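Local coordinates for protein particle-associated lyase (PDB 4Y9V) that binds the capsular polysaccharide of Acinetobacter baumannii and, as a trimeric phage tailspike lyase, probably degrades it, at residues F114-S119 with N207-K212; L229-A234 with R255-F260; C425-G430 with S462-A467; A432-V437 with D466-W471. All blocks are in the same frame, centred on the assembly; numbering follows the deposited sequence. Where two conformers were deposited one is given.

Interaction 1 of 4, residues F114-S119 with N207-K212; sequences FYASGS and NPINFK. With EDO (1,2-ethanediol), chain E.
Phe114 and Phe211 come together obliquely at the root of the excursion in which the chain leaves its parallel beta-helix, passes through an Ig-like domain and returns. The Phe114 ring only grazes its partner, CD2 lying 4.5 Å from Phe211 CZ, but both rings also meet Phe92, so large aromatics suit this interior. Tyr115 turns from the contact and sends its hydroxyl to Asp232. Ala116 is small enough to set CB over one face of the Phe211 ring, 3.9 Å from the centroid and offset toward the rim; the Phe211 ring swings there because CG is anti to the backbone N (chi1 178°). Ser117 keeps OG within its own segment, donating to Gly118 O in the carbonyl plane, while its carbonyl carbon rests 3.5 Å from CG2 of buried Ile209. On the Ile209-Phe211 backbone, O1 of an ethanediol, probably from the crystallisation liquor, accepts the N-H of Phe211 and donates to Ile209 O. Gly118, with no side chain to clash, lets CA come within 3.2 Å of Asn207 O. Ser119 then pairs with Asn207 in an antiparallel hydrogen-bonded pair: Ser119 N donates to Asn207 O, and Asn207 N to Ser119 O at 2.8 Å. The polar side chains suit this exposed end, where one water joins Ser119 OG, at 3.0 Å, to Asn207 O.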
loop_
_atom_site.group_PDB
_atom_site.type_symbol
_atom_site.label_atom_id
_atom_site.label_comp_id
_atom_site.label_asym_id
_atom_site.label_seq_id
_atom_site.Cartn_x
_atom_site.Cartn_y
_atom_site.Cartn_z
ATOM N N PHE A 114 15.937 28.428 -16.288
ATOM C CA PHE A 114 17.091 27.735 -15.750
ATOM C C PHE A 114 17.130 26.317 -16.341
ATOM O O PHE A 114 16.110 25.629 -16.388
ATOM C CB PHE A 114 17.037 27.601 -14.215
ATOM C CG PHE A 114 17.346 28.839 -13.402
ATOM C CD1 PHE A 114 17.725 30.055 -13.954
ATOM C CD2 PHE A 114 17.249 28.753 -12.028
ATOM C CE1 PHE A 114 18.015 31.139 -13.138
ATOM C CE2 PHE A 114 17.568 29.830 -11.212
ATOM C CZ PHE A 114 17.929 31.042 -11.781
ATOM N N TYR A 115 18.319 25.876 -16.715
ATOM C CA TYR A 115 18.504 24.527 -17.234
ATOM C C TYR A 115 19.772 23.962 -16.602
ATOM O O TYR A 115 20.856 24.480 -16.899
ATOM C CB TYR A 115 18.605 24.520 -18.778
ATOM C CG TYR A 115 18.275 23.187 -19.390
ATOM C CD1 TYR A 115 19.038 22.048 -19.147
ATOM C CD2 TYR A 115 17.143 23.020 -20.206
ATOM C CE1 TYR A 115 18.717 20.814 -19.700
ATOM C CE2 TYR A 115 16.815 21.798 -20.747
ATOM C CZ TYR A 115 17.597 20.689 -20.495
ATOM O OH TYR A 115 17.218 19.485 -21.015
ATOM N N ALA A 116 19.659 22.951 -15.774
ATOM C CA ALA A 116 20.797 22.338 -15.100
ATOM C C ALA A 116 20.993 20.945 -15.711
ATOM O O ALA A 116 20.074 20.177 -15.733
ATOM C CB ALA A 116 20.523 22.219 -13.622
ATOM N N SER A 117 22.199 20.683 -16.229
ATOM C CA SER A 117 22.403 19.442 -16.925
ATOM C C SER A 117 23.776 18.833 -16.668
ATOM O O SER A 117 24.800 19.507 -16.799
ATOM C CB SER A 117 22.263 19.641 -18.420
ATOM O OG SER A 117 22.224 18.447 -19.162
ATOM N N GLY A 118 23.765 17.519 -16.460
ATOM C CA GLY A 118 24.930 16.681 -16.645
ATOM C C GLY A 118 25.172 16.427 -18.129
ATOM O O GLY A 118 24.544 17.062 -18.997
ATOM N N SER A 119 26.087 15.542 -18.429
ATOM C CA SER A 119 26.459 15.308 -19.822
ATOM C C SER A 119 26.622 13.810 -20.085
ATOM O O SER A 119 26.823 13.026 -19.158
ATOM C CB SER A 119 27.742 16.051 -20.182
ATOM O OG SER A 119 28.803 15.587 -19.401
ATOM N N ASN A 207 28.026 11.873 -16.925
ATOM C CA ASN A 207 28.707 12.674 -15.895
ATOM C C ASN A 207 27.624 13.536 -15.267
ATOM O O ASN A 207 27.196 14.511 -15.906
ATOM C CB ASN A 207 29.776 13.537 -16.588
ATOM C CG ASN A 207 30.595 14.347 -15.609
ATOM O OD1 ASN A 207 30.236 14.411 -14.466
ATOM N ND2 ASN A 207 31.674 14.958 -16.108
ATOM N N PRO A 208 27.092 13.165 -14.118
ATOM C CA PRO A 208 25.899 13.824 -13.575
ATOM C C PRO A 208 26.207 15.206 -12.987
ATOM O O PRO A 208 27.333 15.458 -12.539
ATOM C CB PRO A 208 25.439 12.859 -12.495
ATOM C CG PRO A 208 26.736 12.218 -11.994
ATOM C CD PRO A 208 27.519 12.036 -13.255
ATOM N N ILE A 209 25.172 16.031 -12.923
ATOM C CA ILE A 209 25.243 17.334 -12.237
ATOM C C ILE A 209 24.554 17.245 -10.876
ATOM O O ILE A 209 23.539 16.572 -10.717
ATOM C CB ILE A 209 24.600 18.440 -13.088
ATOM C CG1 ILE A 209 24.972 19.835 -12.533
ATOM C CG2 ILE A 209 23.074 18.297 -13.234
ATOM C CD1 ILE A 209 24.597 20.991 -13.462
ATOM N N ASN A 210 25.093 18.013 -9.899
ATOM C CA ASN A 210 24.470 18.177 -8.595
ATOM C C ASN A 210 24.055 19.657 -8.415
ATOM O O ASN A 210 24.841 20.483 -7.938
ATOM C CB ASN A 210 25.386 17.693 -7.465
ATOM C CG ASN A 210 24.630 17.555 -6.153
ATOM O OD1 ASN A 210 23.501 17.973 -6.052
ATOM N ND2 ASN A 210 25.254 16.965 -5.141
ATOM N N PHE A 211 22.851 19.968 -8.861
ATOM C CA PHE A 211 22.249 21.284 -8.838
ATOM C C PHE A 211 21.249 21.321 -7.703
ATOM O O PHE A 211 20.300 20.542 -7.712
ATOM C CB PHE A 211 21.574 21.558 -10.170
ATOM C CG PHE A 211 20.875 22.896 -10.226
ATOM C CD1 PHE A 211 21.587 24.043 -10.490
ATOM C CD2 PHE A 211 19.507 23.022 -10.018
ATOM C CE1 PHE A 211 20.981 25.300 -10.538
ATOM C CE2 PHE A 211 18.876 24.234 -10.086
ATOM C CZ PHE A 211 19.624 25.386 -10.345
ATOM N N LYS A 212 21.485 22.179 -6.716
ATOM C CA LYS A 212 20.732 22.197 -5.451
ATOM C C LYS A 212 20.111 23.548 -5.205
ATOM O O LYS A 212 20.648 24.600 -5.585
ATOM C CB LYS A 212 21.685 21.869 -4.255
ATOM C CG LYS A 212 22.313 20.493 -4.427
ATOM C CD LYS A 212 23.104 20.175 -3.183
ATOM C CE LYS A 212 22.246 19.934 -1.938
ATOM N NZ LYS A 212 23.143 19.419 -0.815
HETATM C C1 EDO E . 20.127 17.493 -9.089
HETATM O O1 EDO E . 21.151 17.958 -9.958
HETATM C C2 EDO E . 20.747 17.152 -7.756
HETATM O O2 EDO E . 21.621 16.045 -7.964
HETATM O O HOH W 1 28.860 17.090 -16.768
#

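Interaction 2 of 4, residues L229-A234 with R255-F260; sequences LVIDYA and RRCFNF
Arg256 lies flat on Tyr233 while holding Asp232, and its side chain can be followed outward. CB packs 3.6 Å from Tyr233 CD1. CG passes Asp232 OD1 at 4.2 Å. CD sits over the Tyr233 ring, and the bend at chi3 (-59°) turns the head so that its plane is 17° from that of the ring. NE donates to Asp232 OD1 at 3.0 Å, on the syn lone pair. CZ lies 3.3 Å from Tyr233 CE2. NH2 adds a second bond to Asp232 OD1 at 3.1 Å and a weak one to OD2, so the grip is side-on; NH1 reaches Leu310 O weakly. Beyond the opposite face of this guanidinium stands Arg255 NH1, which donates to Asp232 OD2 at 2.8 Å, an oxygen also met by Tyr115 OH. Tyr233 OH is held by His120. The compact Cys257 touches both Ile231 CG2 and Ala234 CB with SG, where adjacent coils of the parallel beta-helix pair through Arg255 N and Ile231 O. The charge of the buried Asp232 carboxylate is probably balanced by two arginines, and since the extended Arg255 continues through NH2 to Asp307 and Asp309, the former in the glycan pocket, the network probably helps position that pocket wall.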
loop_
_atom_site.group_PDB
_atom_site.type_symbol
_atom_site.label_atom_id
_atom_site.label_comp_id
_atom_site.label_asym_id
_atom_site.label_seq_id
_atom_site.Cartn_x
_atom_site.Cartn_y
_atom_site.Cartn_z
ATOM N N LEU A 229 12.362 25.453 -14.839
ATOM C CA LEU A 229 13.536 24.691 -14.432
ATOM C C LEU A 229 13.470 23.296 -15.083
ATOM O O LEU A 229 12.471 22.582 -14.948
ATOM C CB LEU A 229 13.633 24.507 -12.940
ATOM C CG LEU A 229 14.793 23.607 -12.445
ATOM C CD1 LEU A 229 16.153 24.172 -12.803
ATOM C CD2 LEU A 229 14.653 23.360 -10.960
ATOM N N VAL A 230 14.577 22.923 -15.725
ATOM C CA VAL A 230 14.848 21.546 -16.123
ATOM C C VAL A 230 16.096 21.095 -15.347
ATOM O O VAL A 230 17.095 21.810 -15.317
ATOM C CB VAL A 230 15.088 21.390 -17.623
ATOM C CG1 VAL A 230 15.263 19.884 -17.966
ATOM C CG2 VAL A 230 13.964 22.022 -18.432
ATOM N N ILE A 231 16.020 19.887 -14.761
ATOM C CA ILE A 231 17.179 19.176 -14.223
ATOM C C ILE A 231 17.349 17.934 -15.089
ATOM O O ILE A 231 16.403 17.167 -15.232
ATOM C CB ILE A 231 16.997 18.810 -12.753
ATOM C CG1 ILE A 231 16.781 20.027 -11.882
ATOM C CG2 ILE A 231 18.144 17.943 -12.270
ATOM C CD1 ILE A 231 16.397 19.734 -10.451
ATOM N N ASP A 232 18.544 17.776 -15.675
ATOM C CA ASP A 232 18.804 16.767 -16.691
ATOM C C ASP A 232 20.092 16.032 -16.337
ATOM O O ASP A 232 21.087 16.674 -15.975
ATOM C CB ASP A 232 18.890 17.486 -18.037
ATOM C CG ASP A 232 18.864 16.658 -19.293
ATOM O OD1 ASP A 232 19.055 15.441 -19.264
ATOM O OD2 ASP A 232 18.596 17.304 -20.378
ATOM N N TYR A 233 20.086 14.700 -16.413
ATOM C CA TYR A 233 21.279 13.906 -16.146
ATOM C C TYR A 233 21.834 14.190 -14.716
ATOM O O TYR A 233 22.982 14.571 -14.499
ATOM C CB TYR A 233 22.356 14.022 -17.195
ATOM C CG TYR A 233 22.185 13.133 -18.415
ATOM C CD1 TYR A 233 21.755 11.816 -18.325
ATOM C CD2 TYR A 233 22.577 13.589 -19.672
ATOM C CE1 TYR A 233 21.687 10.992 -19.450
ATOM C CE2 TYR A 233 22.524 12.763 -20.796
ATOM C CZ TYR A 233 22.071 11.453 -20.688
ATOM O OH TYR A 233 21.995 10.608 -21.755
ATOM N N ALA A 234 20.961 13.912 -13.739
ATOM C CA ALA A 234 21.305 13.946 -12.327
ATOM C C ALA A 234 20.850 12.623 -11.695
ATOM O O ALA A 234 19.895 11.994 -12.145
ATOM C CB ALA A 234 20.667 15.118 -11.606
ATOM N N ARG A 255 14.618 15.282 -16.314
ATOM C CA ARG A 255 14.896 14.610 -17.573
ATOM C C ARG A 255 16.116 13.717 -17.430
ATOM O O ARG A 255 17.160 14.157 -16.962
ATOM C CB ARG A 255 15.124 15.652 -18.672
ATOM C CG ARG A 255 15.389 15.076 -20.060
ATOM C CD ARG A 255 15.292 16.159 -21.099
ATOM N NE ARG A 255 15.438 15.706 -22.475
ATOM C CZ ARG A 255 16.453 15.992 -23.286
ATOM N NH1 ARG A 255 17.560 16.520 -22.851
ATOM N NH2 ARG A 255 16.321 15.687 -24.571
ATOM N N ARG A 256 16.000 12.462 -17.850
ATOM C CA ARG A 256 17.150 11.563 -17.828
ATOM C C ARG A 256 17.800 11.551 -16.431
ATOM O O ARG A 256 19.013 11.559 -16.293
ATOM C CB ARG A 256 18.163 11.869 -18.929
ATOM C CG ARG A 256 17.562 11.705 -20.340
ATOM C CD ARG A 256 18.556 11.979 -21.465
ATOM N NE ARG A 256 19.089 13.341 -21.374
ATOM C CZ ARG A 256 19.852 13.882 -22.286
ATOM N NH1 ARG A 256 20.147 13.275 -23.414
ATOM N NH2 ARG A 256 20.339 15.099 -22.069
ATOM N N CYS A 257 16.951 11.486 -15.406
ATOM C CA CYS A 257 17.397 11.419 -14.028
ATOM C C CYS A 257 17.176 9.991 -13.484
ATOM O O CYS A 257 16.330 9.243 -13.968
ATOM C CB CYS A 257 16.732 12.465 -13.147
ATOM S SG CYS A 257 17.261 14.167 -13.507
ATOM N N PHE A 258 17.971 9.665 -12.466
ATOM C CA PHE A 258 18.133 8.275 -12.027
ATOM C C PHE A 258 18.207 8.263 -10.507
ATOM O O PHE A 258 19.160 8.809 -9.932
ATOM C CB PHE A 258 19.419 7.742 -12.660
ATOM C CG PHE A 258 19.772 6.278 -12.534
ATOM C CD1 PHE A 258 18.854 5.274 -12.269
ATOM C CD2 PHE A 258 21.080 5.880 -12.778
ATOM C CE1 PHE A 258 19.241 3.956 -12.256
ATOM C CE2 PHE A 258 21.470 4.564 -12.804
ATOM C CZ PHE A 258 20.536 3.590 -12.537
ATOM N N ASN A 259 17.228 7.658 -9.861
ATOM C CA ASN A 259 17.177 7.560 -8.373
ATOM C C ASN A 259 16.944 8.931 -7.739
ATOM O O ASN A 259 17.859 9.600 -7.272
ATOM C CB ASN A 259 18.414 6.910 -7.787
ATOM C CG ASN A 259 18.802 5.635 -8.504
ATOM O OD1 ASN A 259 20.014 5.571 -8.830
ATOM N ND2 ASN A 259 17.961 4.740 -8.696
ATOM N N PHE A 260 15.668 9.323 -7.672
ATOM C CA PHE A 260 15.392 10.617 -7.063
ATOM C C PHE A 260 14.002 10.618 -6.446
ATOM O O PHE A 260 13.118 9.861 -6.825
ATOM C CB PHE A 260 15.591 11.782 -8.032
ATOM C CG PHE A 260 14.650 11.770 -9.219
ATOM C CD1 PHE A 260 14.970 11.015 -10.345
ATOM C CD2 PHE A 260 13.466 12.482 -9.194
ATOM C CE1 PHE A 260 14.124 11.001 -11.431
ATOM C CE2 PHE A 260 12.614 12.459 -10.288
ATOM C CZ PHE A 260 12.958 11.734 -11.407
#

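Interaction 3 of 4, residues C425-G430 with S462-A467; sequences CINGVG and SCDFDA
Two successive coils of the beta-helix run side by side here, Ile426 against Cys463 in parallel strands that then leave the sheet together into a turn. Ile426 N donates to Ser462 O at 2.8 Å, and Asp464 N returns a bond to Ile426 O. On the side of Cys425, a water links Ser462 OG to Ile426 O. Asp464 is the polar centre of the turn: its CG stands between the backbone N and the carbonyl carbon (chi1 74°), which brings OD1 to Gly428 N, and the syn lone pair accepts that N-H at 2.9 Å. A second water joins Asp464 OD2, at 2.6 Å, to Asn427 OD1. Such stacked turns are a hallmark of the pectin lyase-like solenoid, in which each coil repeats the path of the one before. Glycine suits position 428, whose phi of 152° would press a side chain on the preceding carbonyl. Phe465 fills the inside of the turn. Gly430 CA lies over one face of its ring, 3.8 Å from the centroid; a CB at this position would clash with the ring and with Ala467 O, so glycine suits it. Cys463 SG covers the opposite face and also accepts the N-H of Phe465 at 3.6 Å. Ile426 CG2 touches CZ of the ring at 3.6 Å, the branched apolar side chain suiting this buried position beside the ring. Farther on, Asp466 N donates to Val429 O at 2.9 Å from well above the carbonyl plane, and Asp466 OD1 forms a salt bridge with Lys498.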
loop_
_atom_site.group_PDB
_atom_site.type_symbol
_atom_site.label_atom_id
_atom_site.label_comp_id
_atom_site.label_asym_id
_atom_site.label_seq_id
_atom_site.Cartn_x
_atom_site.Cartn_y
_atom_site.Cartn_z
ATOM N N CYS A 425 -14.415 0.211 -5.409
ATOM C CA CYS A 425 -15.775 0.711 -5.309
ATOM C C CYS A 425 -16.076 1.567 -6.546
ATOM O O CYS A 425 -15.437 2.596 -6.746
ATOM C CB CYS A 425 -15.907 1.530 -4.036
ATOM S SG CYS A 425 -17.556 2.211 -3.827
ATOM N N ILE A 426 -17.048 1.134 -7.344
ATOM C CA ILE A 426 -17.418 1.815 -8.554
ATOM C C ILE A 426 -18.765 2.513 -8.293
ATOM O O ILE A 426 -19.769 1.847 -8.060
ATOM C CB ILE A 426 -17.536 0.839 -9.750
ATOM C CG1 ILE A 426 -16.249 0.029 -9.955
ATOM C CG2 ILE A 426 -17.933 1.612 -11.000
ATOM C CD1 ILE A 426 -16.420 -1.177 -10.831
ATOM N N ASN A 427 -18.750 3.845 -8.320
ATOM C CA ASN A 427 -19.900 4.658 -8.013
ATOM C C ASN A 427 -20.495 5.272 -9.263
ATOM O O ASN A 427 -19.761 5.776 -10.124
ATOM C CB ASN A 427 -19.508 5.840 -7.110
ATOM C CG ASN A 427 -19.036 5.406 -5.783
ATOM O OD1 ASN A 427 -19.830 5.012 -4.934
ATOM N ND2 ASN A 427 -17.779 5.500 -5.521
ATOM N N GLY A 428 -21.823 5.284 -9.356
ATOM C CA GLY A 428 -22.524 6.044 -10.344
ATOM C C GLY A 428 -23.852 5.445 -10.707
ATOM O O GLY A 428 -24.329 4.515 -10.063
ATOM N N VAL A 429 -24.451 5.966 -11.758
ATOM C CA VAL A 429 -25.745 5.472 -12.253
ATOM C C VAL A 429 -25.599 4.383 -13.288
ATOM O O VAL A 429 -26.515 3.530 -13.413
ATOM C CB VAL A 429 -26.604 6.637 -12.771
ATOM C CG1 VAL A 429 -27.037 7.508 -11.596
ATOM C CG2 VAL A 429 -25.972 7.382 -13.917
ATOM N N GLY A 430 -24.518 4.396 -14.061
ATOM C CA GLY A 430 -24.407 3.429 -15.181
ATOM C C GLY A 430 -25.455 3.696 -16.249
ATOM O O GLY A 430 -25.818 4.852 -16.511
ATOM N N SER A 462 -17.190 -3.623 -5.873
ATOM C CA SER A 462 -18.605 -3.310 -5.842
ATOM C C SER A 462 -18.936 -2.265 -6.898
ATOM O O SER A 462 -18.098 -1.469 -7.337
ATOM C CB SER A 462 -19.036 -2.798 -4.483
ATOM O OG SER A 462 -18.426 -1.531 -4.188
ATOM N N CYS A 463 -20.199 -2.258 -7.319
ATOM C CA CYS A 463 -20.691 -1.316 -8.299
ATOM C C CYS A 463 -22.126 -1.001 -7.949
ATOM O O CYS A 463 -22.954 -1.921 -7.850
ATOM C CB CYS A 463 -20.630 -1.971 -9.702
ATOM S SG CYS A 463 -21.429 -1.024 -11.013
ATOM N N ASP A 464 -22.441 0.293 -7.774
ATOM C CA ASP A 464 -23.798 0.724 -7.390
ATOM C C ASP A 464 -24.617 1.243 -8.569
ATOM O O ASP A 464 -25.627 1.900 -8.378
ATOM C CB ASP A 464 -23.846 1.682 -6.234
ATOM C CG ASP A 464 -23.406 3.073 -6.583
ATOM O OD1 ASP A 464 -22.759 3.221 -7.624
ATOM O OD2 ASP A 464 -23.792 3.993 -5.834
ATOM N N PHE A 465 -24.220 0.885 -9.790
ATOM C CA PHE A 465 -24.988 1.316 -10.965
ATOM C C PHE A 465 -26.394 0.763 -10.924
ATOM O O PHE A 465 -26.632 -0.399 -10.569
ATOM C CB PHE A 465 -24.323 0.829 -12.233
ATOM C CG PHE A 465 -22.957 1.430 -12.591
ATOM C CD1 PHE A 465 -22.340 2.393 -11.809
ATOM C CD2 PHE A 465 -22.353 1.004 -13.735
ATOM C CE1 PHE A 465 -21.106 2.906 -12.209
ATOM C CE2 PHE A 465 -21.121 1.518 -14.144
ATOM C CZ PHE A 465 -20.509 2.476 -13.367
ATOM N N ASP A 466 -27.336 1.563 -11.407
ATOM C CA ASP A 466 -28.713 1.053 -11.592
ATOM C C ASP A 466 -28.815 0.093 -12.762
ATOM O O ASP A 466 -29.715 -0.766 -12.787
ATOM C CB ASP A 466 -29.659 2.247 -11.711
ATOM C CG ASP A 466 -29.556 3.103 -10.489
ATOM O OD1 ASP A 466 -29.808 2.592 -9.371
ATOM O OD2 ASP A 466 -29.122 4.285 -10.593
ATOM N N ALA A 467 -27.946 0.240 -13.754
ATOM C CA ALA A 467 -27.906 -0.637 -14.918
ATOM C C ALA A 467 -26.455 -0.804 -15.340
ATOM O O ALA A 467 -25.654 0.133 -15.200
ATOM C CB ALA A 467 -28.737 -0.071 -16.058
HETATM O O HOH W 2 -20.084 0.426 -5.372
HETATM O O HOH W 3 -22.459 6.208 -5.357
HETATM O O HOH W 4 -26.959 4.779 -8.737
HETATM O O HOH W 5 -25.824 5.149 -7.784
#

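Interaction 4 of 4, residues A432-V437 with D466-W471; sequences ASAGIV and DALRHW
Ala434 O is gripped by two consecutive backbone N-H groups, Arg469 N at 2.8 Å and His470 N at 3.2 Å, both in the carbonyl plane. Leu468 CD1 packs 3.3 Å from the same oxygen, and the small CB of Ala434 lets that branch lie close. The strands then run parallel: Ile436 N donates to His470 O, and Val437 N to Trp471 O at 2.9 Å. Gly435, which has no side chain, sets its CA against one face of the His470 imidazole, 3.8 Å from its centroid. A chi1 of 69° folds that ring back over the backbone and across to the neighbouring strand. In the ring plane, Arg469 NE donates to ND1 at 3.1 Å with an almost straight bond, and NE2 is hydrogen-bonded to Thr438 OG1, so both nitrogens are engaged and the ring's rotation is fixed. Arg469 itself makes cation-pi contacts with Tyr507 and Trp473. On the buried side, Ile436 runs alongside Trp471 and lays CG1 over the six-membered ring, 4.1 Å from its centroid; Leu468 CD2 shares that face. Ile436 CD1 meets Leu468 CD1 at 3.7 Å, the two side chains crossing at about a right angle. Corresponding positions of neighbouring coils stacked at the same corner, with apolar side chains packed together on the buried side, are typical of the parallel beta-helix of pectin lyase-like proteins.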
loop_
_atom_site.group_PDB
_atom_site.type_symbol
_atom_site.label_atom_id
_atom_site.label_comp_id
_atom_site.label_asym_id
_atom_site.label_seq_id
_atom_site.Cartn_x
_atom_site.Cartn_y
_atom_site.Cartn_z
ATOM N N ALA A 432 -27.890 1.242 -19.557
ATOM C CA ALA A 432 -28.178 -0.016 -20.244
ATOM C C ALA A 432 -27.045 -0.523 -21.095
ATOM O O ALA A 432 -27.024 -1.718 -21.464
ATOM C CB ALA A 432 -29.441 0.146 -21.138
ATOM N N SER A 433 -26.142 0.338 -21.476
ATOM C CA SER A 433 -25.005 -0.021 -22.312
ATOM C C SER A 433 -23.648 0.150 -21.592
ATOM O O SER A 433 -22.623 0.103 -22.222
ATOM C CB SER A 433 -25.000 0.796 -23.607
ATOM O OG SER A 433 -26.188 0.493 -24.323
ATOM N N ALA A 434 -23.689 0.369 -20.282
ATOM C CA ALA A 434 -22.443 0.628 -19.548
ATOM C C ALA A 434 -21.555 -0.609 -19.518
ATOM O O ALA A 434 -22.046 -1.734 -19.350
ATOM C CB ALA A 434 -22.760 1.096 -18.145
ATOM N N GLY A 435 -20.261 -0.398 -19.571
ATOM C CA GLY A 435 -19.279 -1.441 -19.388
ATOM C C GLY A 435 -18.240 -1.048 -18.335
ATOM O O GLY A 435 -17.918 0.115 -18.171
ATOM N N ILE A 436 -17.702 -2.086 -17.660
ATOM C CA ILE A 436 -16.599 -1.868 -16.713
ATOM C C ILE A 436 -15.262 -1.948 -17.404
ATOM O O ILE A 436 -14.525 -0.959 -17.415
ATOM C CB ILE A 436 -16.728 -2.785 -15.468
ATOM C CG1 ILE A 436 -18.083 -2.610 -14.770
ATOM C CG2 ILE A 436 -15.573 -2.518 -14.518
ATOM C CD1 ILE A 436 -18.463 -1.180 -14.442
ATOM N N VAL A 437 -14.905 -3.106 -17.982
ATOM C CA VAL A 437 -13.669 -3.240 -18.760
ATOM C C VAL A 437 -14.034 -3.607 -20.182
ATOM O O VAL A 437 -14.693 -4.615 -20.421
ATOM C CB VAL A 437 -12.719 -4.319 -18.184
ATOM C CG1 VAL A 437 -11.477 -4.457 -19.052
ATOM C CG2 VAL A 437 -12.325 -4.009 -16.747
ATOM N N ASP A 466 -27.336 1.563 -11.407
ATOM C CA ASP A 466 -28.713 1.053 -11.592
ATOM C C ASP A 466 -28.815 0.093 -12.762
ATOM O O ASP A 466 -29.715 -0.766 -12.787
ATOM C CB ASP A 466 -29.659 2.247 -11.711
ATOM C CG ASP A 466 -29.556 3.103 -10.489
ATOM O OD1 ASP A 466 -29.808 2.592 -9.371
ATOM O OD2 ASP A 466 -29.122 4.285 -10.593
ATOM N N ALA A 467 -27.946 0.240 -13.754
ATOM C CA ALA A 467 -27.906 -0.637 -14.918
ATOM C C ALA A 467 -26.455 -0.804 -15.340
ATOM O O ALA A 467 -25.654 0.133 -15.200
ATOM C CB ALA A 467 -28.737 -0.071 -16.058
ATOM N N LEU A 468 -26.124 -1.976 -15.833
ATOM C CA LEU A 468 -24.783 -2.300 -16.329
ATOM C C LEU A 468 -24.934 -3.351 -17.386
ATOM O O LEU A 468 -25.568 -4.378 -17.150
ATOM C CB LEU A 468 -23.917 -2.808 -15.153
ATOM C CG LEU A 468 -22.489 -3.225 -15.548
ATOM C CD1 LEU A 468 -21.660 -2.066 -16.039
ATOM C CD2 LEU A 468 -21.797 -3.909 -14.354
ATOM N N ARG A 469 -24.318 -3.144 -18.565
ATOM C CA ARG A 469 -24.376 -4.156 -19.601
ATOM C C ARG A 469 -23.369 -5.274 -19.371
ATOM O O ARG A 469 -23.727 -6.451 -19.532
ATOM C CB ARG A 469 -24.174 -3.551 -21.000
ATOM C CG ARG A 469 -24.401 -4.518 -22.114
ATOM C CD ARG A 469 -24.011 -3.984 -23.532
ATOM N NE ARG A 469 -22.516 -4.218 -23.820
ATOM C CZ ARG A 469 -22.145 -4.245 -25.077
ATOM N NH1 ARG A 469 -22.668 -4.069 -26.357
ATOM N NH2 ARG A 469 -20.806 -4.502 -25.150
ATOM N N HIS A 470 -22.123 -4.947 -19.049
ATOM C CA HIS A 470 -21.104 -5.986 -18.900
ATOM C C HIS A 470 -20.018 -5.570 -17.925
ATOM O O HIS A 470 -19.657 -4.395 -17.825
ATOM C CB HIS A 470 -20.480 -6.402 -20.228
ATOM C CG HIS A 470 -19.611 -5.376 -20.902
ATOM N ND1 HIS A 470 -20.084 -4.552 -21.886
ATOM C CD2 HIS A 470 -18.306 -5.086 -20.691
ATOM C CE1 HIS A 470 -19.036 -3.783 -22.240
ATOM N NE2 HIS A 470 -17.964 -4.070 -21.547
ATOM N N TRP A 471 -19.437 -6.594 -17.285
ATOM C CA TRP A 471 -18.193 -6.434 -16.538
ATOM C C TRP A 471 -16.977 -6.484 -17.464
ATOM O O TRP A 471 -16.103 -5.618 -17.349
ATOM C CB TRP A 471 -18.099 -7.470 -15.408
ATOM C CG TRP A 471 -18.941 -7.093 -14.215
ATOM C CD1 TRP A 471 -20.241 -7.431 -13.965
ATOM C CD2 TRP A 471 -18.514 -6.271 -13.142
ATOM N NE1 TRP A 471 -20.646 -6.867 -12.767
ATOM C CE2 TRP A 471 -19.603 -6.148 -12.232
ATOM C CE3 TRP A 471 -17.302 -5.636 -12.821
ATOM C CZ2 TRP A 471 -19.516 -5.412 -11.057
ATOM C CZ3 TRP A 471 -17.219 -4.913 -11.633
ATOM C CH2 TRP A 471 -18.317 -4.801 -10.764
#

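Overall arrangement
From the N terminus, interaction 1 closes first, bringing 207-212 back to 114-119 after the Ig-like excursion. Interaction 2 follows in series, closing a single coil between 229-234 and 255-260. The two touch, since strands 113-125 and 229-232 are neighbours in one sheet: Ala116 N lies 2.8 Å from Val230 O, probably a hydrogen bond. Interactions 3 and 4 lie on the opposite side of the chain's centre, the centres of interactions 2 and 3 being about 42 Å apart. Their loops cross, since 432-437 opens interaction 4 before 462-467 closes interaction 3, and they share Asp466 and Ala467. Together they join successive coils on adjoining faces, where Ile426 and Phe465 pack on Ile436.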